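Local coordinates for protein DyP2 (Amycolatopsis sp. ATCC 39116, PDB 4G2C) that is a haem-containing, multifunctional dye-decolourising peroxidase from a lignin-reactive bacterium, which probably uses peroxide to oxidise dyes and other aromatic substrates, at residues N208-E213 with H328-D333; G305-G310 with T316-Q321. One frame throughout, in Å; residues are numbered along the deposited sequence.

Contact 1. Residues N208-E213 with H328-D333; sequences NGDGIE and HPVGND. With HEM (protoporphyrin IX containing Fe), chain C.
A small, water-bridged contact joins Asp210 to Val330, between the turn that leads into the short edge strand 211-212 and an irregular loop running between helices 303-309 and 350-354. No direct hydrogen bond crosses it. The side chains of Asp210 and Val330 lie alongside one another, running opposite ways, with OD2 of Asp210 3.4 Å from CG2 of Val330. With CG anti to the carbonyl carbon (chi1 -63°), the Asp210 carboxylate is brought against that methyl while its two oxygens serve different partners. OD1 of Asp210 accepts from a water at 2.6 Å, which in turn accepts from the backbone N of Val330 at 3.2 Å. OD2 of Asp210 takes a nearly straight bond of 2.7 Å from ND2 of Asn208, in that amide's plane but from above the carboxylate plane. A lysine in place of Asp210 would probably leave this amide and the bridging water without their acceptor and cut the polar link to Val330. At the inner end of 208-213, Glu213 belongs to the haem pocket: its OE2 lies 3.5 Å from haem methyl CMB and accepts from Phe215 N and Gln278 NE2. Val330 O accepts from Arg221 NE, and Asn332 OD1 from Arg357 NH2. The chemistry thus implies a solvent-mediated join, in which one carboxylate braces its own turn and reaches the second loop through water.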
loop_
_atom_site.group_PDB
_atom_site.type_symbol
_atom_site.label_atom_id
_atom_site.label_comp_id
_atom_site.label_asym_id
_atom_site.label_seq_id
_atom_site.Cartn_x
_atom_site.Cartn_y
_atom_site.Cartn_z
ATOM N N ASN A 208 8.076 -0.718 19.888
ATOM C CA ASN A 208 8.767 0.505 19.491
ATOM C C ASN A 208 7.803 1.576 18.977
ATOM O O ASN A 208 8.206 2.722 18.728
ATOM C CB ASN A 208 9.826 0.186 18.430
ATOM C CG ASN A 208 10.853 1.295 18.273
ATOM O OD1 ASN A 208 11.575 1.613 19.221
ATOM N ND2 ASN A 208 10.937 1.879 17.065
ATOM N N GLY A 209 6.532 1.204 18.826
ATOM C CA GLY A 209 5.523 2.120 18.320
ATOM C C GLY A 209 5.388 2.142 16.801
ATOM O O GLY A 209 4.636 2.949 16.255
ATOM N N ASP A 210 6.115 1.266 16.111
ATOM C CA ASP A 210 6.029 1.184 14.649
ATOM C C ASP A 210 4.902 0.265 14.205
ATOM O O ASP A 210 4.748 -0.830 14.746
ATOM C CB ASP A 210 7.336 0.645 14.066
ATOM C CG ASP A 210 8.521 1.554 14.337
ATOM O OD1 ASP A 210 8.440 2.745 13.954
ATOM O OD2 ASP A 210 9.528 1.074 14.922
ATOM N N GLY A 211 4.149 0.686 13.191
ATOM C CA GLY A 211 3.101 -0.153 12.627
ATOM C C GLY A 211 3.637 -1.423 11.988
ATOM O O GLY A 211 4.673 -1.399 11.334
ATOM N N ILE A 212 2.933 -2.535 12.162
ATOM C CA ILE A 212 3.380 -3.808 11.583
ATOM C C ILE A 212 2.266 -4.543 10.858
ATOM O O ILE A 212 1.089 -4.243 11.057
ATOM C CB ILE A 212 3.889 -4.760 12.658
ATOM C CG1 ILE A 212 2.749 -5.087 13.640
ATOM C CG2 ILE A 212 5.106 -4.163 13.352
ATOM C CD1 ILE A 212 3.127 -6.122 14.713
ATOM N N GLU A 213 2.634 -5.508 10.018
ATOM C CA GLU A 213 1.626 -6.398 9.431
ATOM C C GLU A 213 1.637 -7.748 10.157
ATOM O O GLU A 213 2.443 -7.956 11.065
ATOM C CB GLU A 213 1.810 -6.554 7.924
ATOM C CG GLU A 213 3.208 -6.965 7.524
ATOM C CD GLU A 213 3.565 -8.350 8.026
ATOM O OE1 GLU A 213 4.605 -8.480 8.711
ATOM O OE2 GLU A 213 2.801 -9.309 7.734
ATOM N N HIS A 328 16.022 3.058 15.828
ATOM C CA HIS A 328 16.013 4.335 16.525
ATOM C C HIS A 328 16.473 5.489 15.617
ATOM O O HIS A 328 17.503 6.106 15.879
ATOM C CB HIS A 328 16.903 4.287 17.774
ATOM C CG HIS A 328 16.705 3.068 18.623
ATOM N ND1 HIS A 328 15.773 3.011 19.642
ATOM C CD2 HIS A 328 17.340 1.868 18.622
ATOM C CE1 HIS A 328 15.836 1.825 20.221
ATOM N NE2 HIS A 328 16.780 1.113 19.625
ATOM N N PRO A 329 15.696 5.788 14.563
ATOM C CA PRO A 329 14.471 5.035 14.275
ATOM C C PRO A 329 14.705 4.053 13.145
ATOM O O PRO A 329 15.824 3.942 12.636
ATOM C CB PRO A 329 13.500 6.132 13.829
ATOM C CG PRO A 329 14.385 7.123 13.109
ATOM C CD PRO A 329 15.777 7.018 13.748
ATOM N N VAL A 330 13.661 3.327 12.771
ATOM C CA VAL A 330 13.728 2.449 11.621
ATOM C C VAL A 330 14.235 3.275 10.449
ATOM O O VAL A 330 13.648 4.299 10.122
ATOM C CB VAL A 330 12.337 1.904 11.270
ATOM C CG1 VAL A 330 12.405 1.084 9.973
ATOM C CG2 VAL A 330 11.795 1.069 12.433
ATOM N N GLY A 331 15.319 2.842 9.816
ATOM C CA GLY A 331 15.890 3.629 8.733
ATOM C C GLY A 331 15.288 3.340 7.370
ATOM O O GLY A 331 14.692 2.293 7.166
ATOM N N ASN A 332 15.464 4.270 6.435
ATOM C CA ASN A 332 15.118 4.048 5.032
ATOM C C ASN A 332 16.171 4.603 4.063
ATOM O O ASN A 332 16.001 4.540 2.844
ATOM C CB ASN A 332 13.749 4.660 4.690
ATOM C CG ASN A 332 13.140 4.045 3.449
ATOM O OD1 ASN A 332 13.211 2.836 3.263
ATOM N ND2 ASN A 332 12.562 4.872 2.582
ATOM N N ASP A 333 17.252 5.148 4.612
ATOM C CA ASP A 333 18.299 5.762 3.816
ATOM C C ASP A 333 19.348 4.747 3.356
ATOM O O ASP A 333 20.461 4.707 3.879
ATOM C CB ASP A 333 18.976 6.857 4.626
ATOM C CG ASP A 333 19.658 7.867 3.752
ATOM O OD1 ASP A 333 19.436 7.806 2.527
ATOM O OD2 ASP A 333 20.405 8.711 4.283
HETATM C CHA HEM C . 7.286 -2.734 1.810
HETATM C CHB HEM C . 4.797 -6.466 3.683
HETATM C CHC HEM C . 1.757 -6.417 -0.105
HETATM C CHD HEM C . 4.693 -3.262 -2.308
HETATM C C1A HEM C . 6.872 -3.734 2.657
HETATM C C2A HEM C . 7.470 -4.048 3.938
HETATM C C3A HEM C . 6.776 -5.073 4.449
HETATM C C4A HEM C . 5.722 -5.439 3.519
HETATM C CMA HEM C . 7.035 -5.764 5.798
HETATM C CAA HEM C . 8.684 -3.306 4.564
HETATM C CBA HEM C . 8.191 -2.057 5.300
HETATM C CGA HEM C . 8.056 -0.868 4.376
HETATM O O1A HEM C . 9.023 -0.509 3.680
HETATM O O2A HEM C . 6.969 -0.257 4.322
HETATM C C1B HEM C . 3.754 -6.804 2.834
HETATM C C2B HEM C . 2.742 -7.841 3.029
HETATM C C3B HEM C . 1.909 -7.810 1.970
HETATM C C4B HEM C . 2.344 -6.756 1.087
HETATM C CMB HEM C . 2.681 -8.808 4.239
HETATM C CAB HEM C . 0.662 -8.675 1.679
HETATM C CBB HEM C . 0.029 -9.319 2.662
HETATM C C1C HEM C . 2.335 -5.615 -1.064
HETATM C C2C HEM C . 1.892 -5.481 -2.443
HETATM C C3C HEM C . 2.702 -4.591 -3.041
HETATM C C4C HEM C . 3.675 -4.146 -2.063
HETATM C CMC HEM C . 0.675 -6.208 -3.082
HETATM C CAC HEM C . 2.668 -4.132 -4.519
HETATM C CBC HEM C . 2.073 -4.872 -5.468
HETATM C C1D HEM C . 5.615 -2.791 -1.398
HETATM C C2D HEM C . 6.509 -1.692 -1.652
HETATM C C3D HEM C . 7.290 -1.534 -0.357
HETATM C C4D HEM C . 6.817 -2.545 0.535
HETATM C CMD HEM C . 6.621 -0.864 -2.944
HETATM C CAD HEM C . 8.395 -0.542 -0.053
HETATM C CBD HEM C . 9.601 -1.092 -0.788
HETATM C CGD HEM C . 10.657 -0.037 -0.616
HETATM O O1D HEM C . 10.390 1.130 -1.008
HETATM O O2D HEM C . 11.729 -0.371 -0.044
HETATM N NA HEM C . 5.813 -4.585 2.437
HETATM N NB HEM C . 3.466 -6.170 1.640
HETATM N NC HEM C . 3.428 -4.786 -0.868
HETATM N ND HEM C . 5.831 -3.259 -0.106
HETATM FE FE HEM C . 4.730 -4.880 0.753
HETATM O O HOH W 1 10.709 3.994 13.891
#

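Contact 2. Residues G305-G310 with T316-Q321; sequences GAMLVG and TPLTAQ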
loop_
_atom_site.group_PDB
_atom_site.type_symbol
_atom_site.label_atom_id
_atom_site.label_comp_id
_atom_site.label_asym_id
_atom_site.label_seq_id
_atom_site.Cartn_x
_atom_site.Cartn_y
_atom_site.Cartn_z
ATOM N N GLY A 305 13.824 -14.978 7.935
ATOM C CA GLY A 305 12.647 -14.153 7.745
ATOM C C GLY A 305 13.021 -12.866 7.041
ATOM O O GLY A 305 12.335 -12.433 6.113
ATOM N N ALA A 306 14.103 -12.246 7.499
ATOM C CA ALA A 306 14.655 -11.056 6.862
ATOM C C ALA A 306 14.935 -11.294 5.377
ATOM O O ALA A 306 14.775 -10.387 4.560
ATOM C CB ALA A 306 15.928 -10.627 7.580
ATOM N N MET A 307 15.350 -12.507 5.020
ATOM C CA MET A 307 15.660 -12.804 3.616
ATOM C C MET A 307 14.414 -12.776 2.747
ATOM O O MET A 307 14.492 -12.465 1.557
ATOM C CB MET A 307 16.351 -14.163 3.460
ATOM C CG MET A 307 17.799 -14.221 3.916
ATOM S SD MET A 307 18.450 -15.928 3.896
ATOM C CE MET A 307 19.963 -15.722 4.838
ATOM N N LEU A 308 13.269 -13.115 3.335
ATOM C CA LEU A 308 12.009 -13.151 2.604
ATOM C C LEU A 308 11.466 -11.738 2.414
ATOM O O LEU A 308 10.864 -11.417 1.390
ATOM C CB LEU A 308 10.960 -13.980 3.364
ATOM C CG LEU A 308 11.354 -15.415 3.713
ATOM C CD1 LEU A 308 10.270 -16.109 4.575
ATOM C CD2 LEU A 308 11.640 -16.174 2.441
ATOM N N VAL A 309 11.665 -10.904 3.423
ATOM C CA VAL A 309 11.081 -9.574 3.429
ATOM C C VAL A 309 12.074 -8.479 2.979
ATOM O O VAL A 309 11.701 -7.565 2.256
ATOM C CB VAL A 309 10.526 -9.267 4.822
ATOM C CG1 VAL A 309 10.148 -7.796 4.929
ATOM C CG2 VAL A 309 9.323 -10.186 5.099
ATOM N N GLY A 310 13.334 -8.600 3.398
ATOM C CA GLY A 310 14.345 -7.614 3.069
ATOM C C GLY A 310 14.627 -6.735 4.266
ATOM O O GLY A 310 15.495 -5.861 4.230
ATOM N N THR A 316 15.089 -3.569 10.663
ATOM C CA THR A 316 16.428 -3.313 10.170
ATOM C C THR A 316 16.577 -3.841 8.734
ATOM O O THR A 316 16.250 -5.006 8.452
ATOM C CB THR A 316 17.420 -4.016 11.103
ATOM O OG1 THR A 316 17.138 -3.610 12.449
ATOM C CG2 THR A 316 18.858 -3.664 10.753
ATOM N N PRO A 317 17.045 -2.978 7.809
ATOM C CA PRO A 317 17.264 -3.420 6.426
ATOM C C PRO A 317 18.351 -4.479 6.386
ATOM O O PRO A 317 19.444 -4.274 6.909
ATOM C CB PRO A 317 17.748 -2.150 5.713
ATOM C CG PRO A 317 17.359 -1.013 6.614
ATOM C CD PRO A 317 17.411 -1.564 8.003
ATOM N N LEU A 318 18.024 -5.615 5.789
ATOM C CA LEU A 318 18.935 -6.722 5.654
ATOM C C LEU A 318 20.152 -6.337 4.817
ATOM O O LEU A 318 21.209 -6.947 4.949
ATOM C CB LEU A 318 18.213 -7.901 4.991
ATOM C CG LEU A 318 19.027 -9.188 4.905
ATOM C CD1 LEU A 318 19.535 -9.534 6.297
ATOM C CD2 LEU A 318 18.205 -10.324 4.306
ATOM N N THR A 319 20.002 -5.342 3.943
ATOM C CA THR A 319 21.136 -4.916 3.138
ATOM C C THR A 319 22.138 -4.139 3.986
ATOM O O THR A 319 23.294 -3.991 3.594
ATOM C CB THR A 319 20.735 -4.059 1.921
ATOM O OG1 THR A 319 21.839 -4.003 1.003
ATOM C CG2 THR A 319 20.387 -2.646 2.358
ATOM N N ALA A 320 21.715 -3.650 5.148
ATOM C CA ALA A 320 22.627 -2.865 5.985
ATOM C C ALA A 320 23.161 -3.596 7.229
ATOM O O ALA A 320 24.205 -3.235 7.763
ATOM C CB ALA A 320 21.982 -1.551 6.387
ATOM N N GLN A 321 22.439 -4.602 7.704
ATOM C CA GLN A 321 22.813 -5.291 8.931
ATOM C C GLN A 321 22.505 -6.773 8.800
ATOM O O GLN A 321 21.599 -7.165 8.043
ATOM C CB GLN A 321 22.045 -4.698 10.115
ATOM C CG GLN A 321 22.366 -3.217 10.426
ATOM C CD GLN A 321 23.688 -3.075 11.186
ATOM O OE1 GLN A 321 23.720 -3.115 12.419
ATOM N NE2 GLN A 321 24.784 -2.931 10.446
HETATM O O HOH W 2 17.314 -4.488 2.652
#
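Leu318 reaches back from the loop onto the last turn of helix 303-309 and meets Ala306, Met307 and Gly310 in a buried contact. Its CG stands anti to the backbone N (chi1 -175°), which carries the isobutyl group over the helix and divides the work between its two methyls. CD1 of Leu318 rests on CB of Ala306 at 4.0 Å. CD2 of Leu318 packs against Ala306 as well, coming within 3.4 Å of its carbonyl O, and against Met307, whose CA is 3.6 Å and CG 3.9 Å away. The CB of Met307 is directed away from the loop, yet the side chain, extended beyond CG, crosses Leu318 obliquely and touches it through the CG methylene. Beyond the two segments, Pro346 also packs on Leu318.

Gly310, the first residue beyond the helix, has a positive phi of 104°, a conformation in which a CB would jam against the preceding carbonyl O. With this backbone its own carbonyl O faces Leu318 N, which donates a nearly straight bond of 3.0 Å to Gly310 O from above the carbonyl plane. A water donates to Gly310 O at 2.8 Å and accepts from Thr319 N. Further along, Pro317 O takes both Ala320 N and Gln321 N, drawing the loop into a tight turn, while Thr319 OG1 bonds to Asp339 and Thr316 OG1 to Ser326 N. One buried carbonyl is therefore satisfied twice, and Leu318 packs on the helix end with apolar contacts; Val309, one residue before Gly310, touches the haem.

From the N terminus, the chain runs through the antiparallel sheet to 208-213 at its edge strand, then runs through strand 267-278 and helix 280-293 before entering helix 303-309. Contact 2 closes first, a short loop of five intervening residues from 305-310 to 316-321. Only afterwards does the chain reach 328-333 and close contact 1, a loop of 114 residues, so the small closure lies wholly within the large one. The centres are 13 Å apart, and the two meet where Gly331 O packs against CG of Pro317. Contact 1 joins the sheet edge to the long connecting loop and contact 2 joins the helix end to it, beside the haem pocket, which includes Glu213 and Val309.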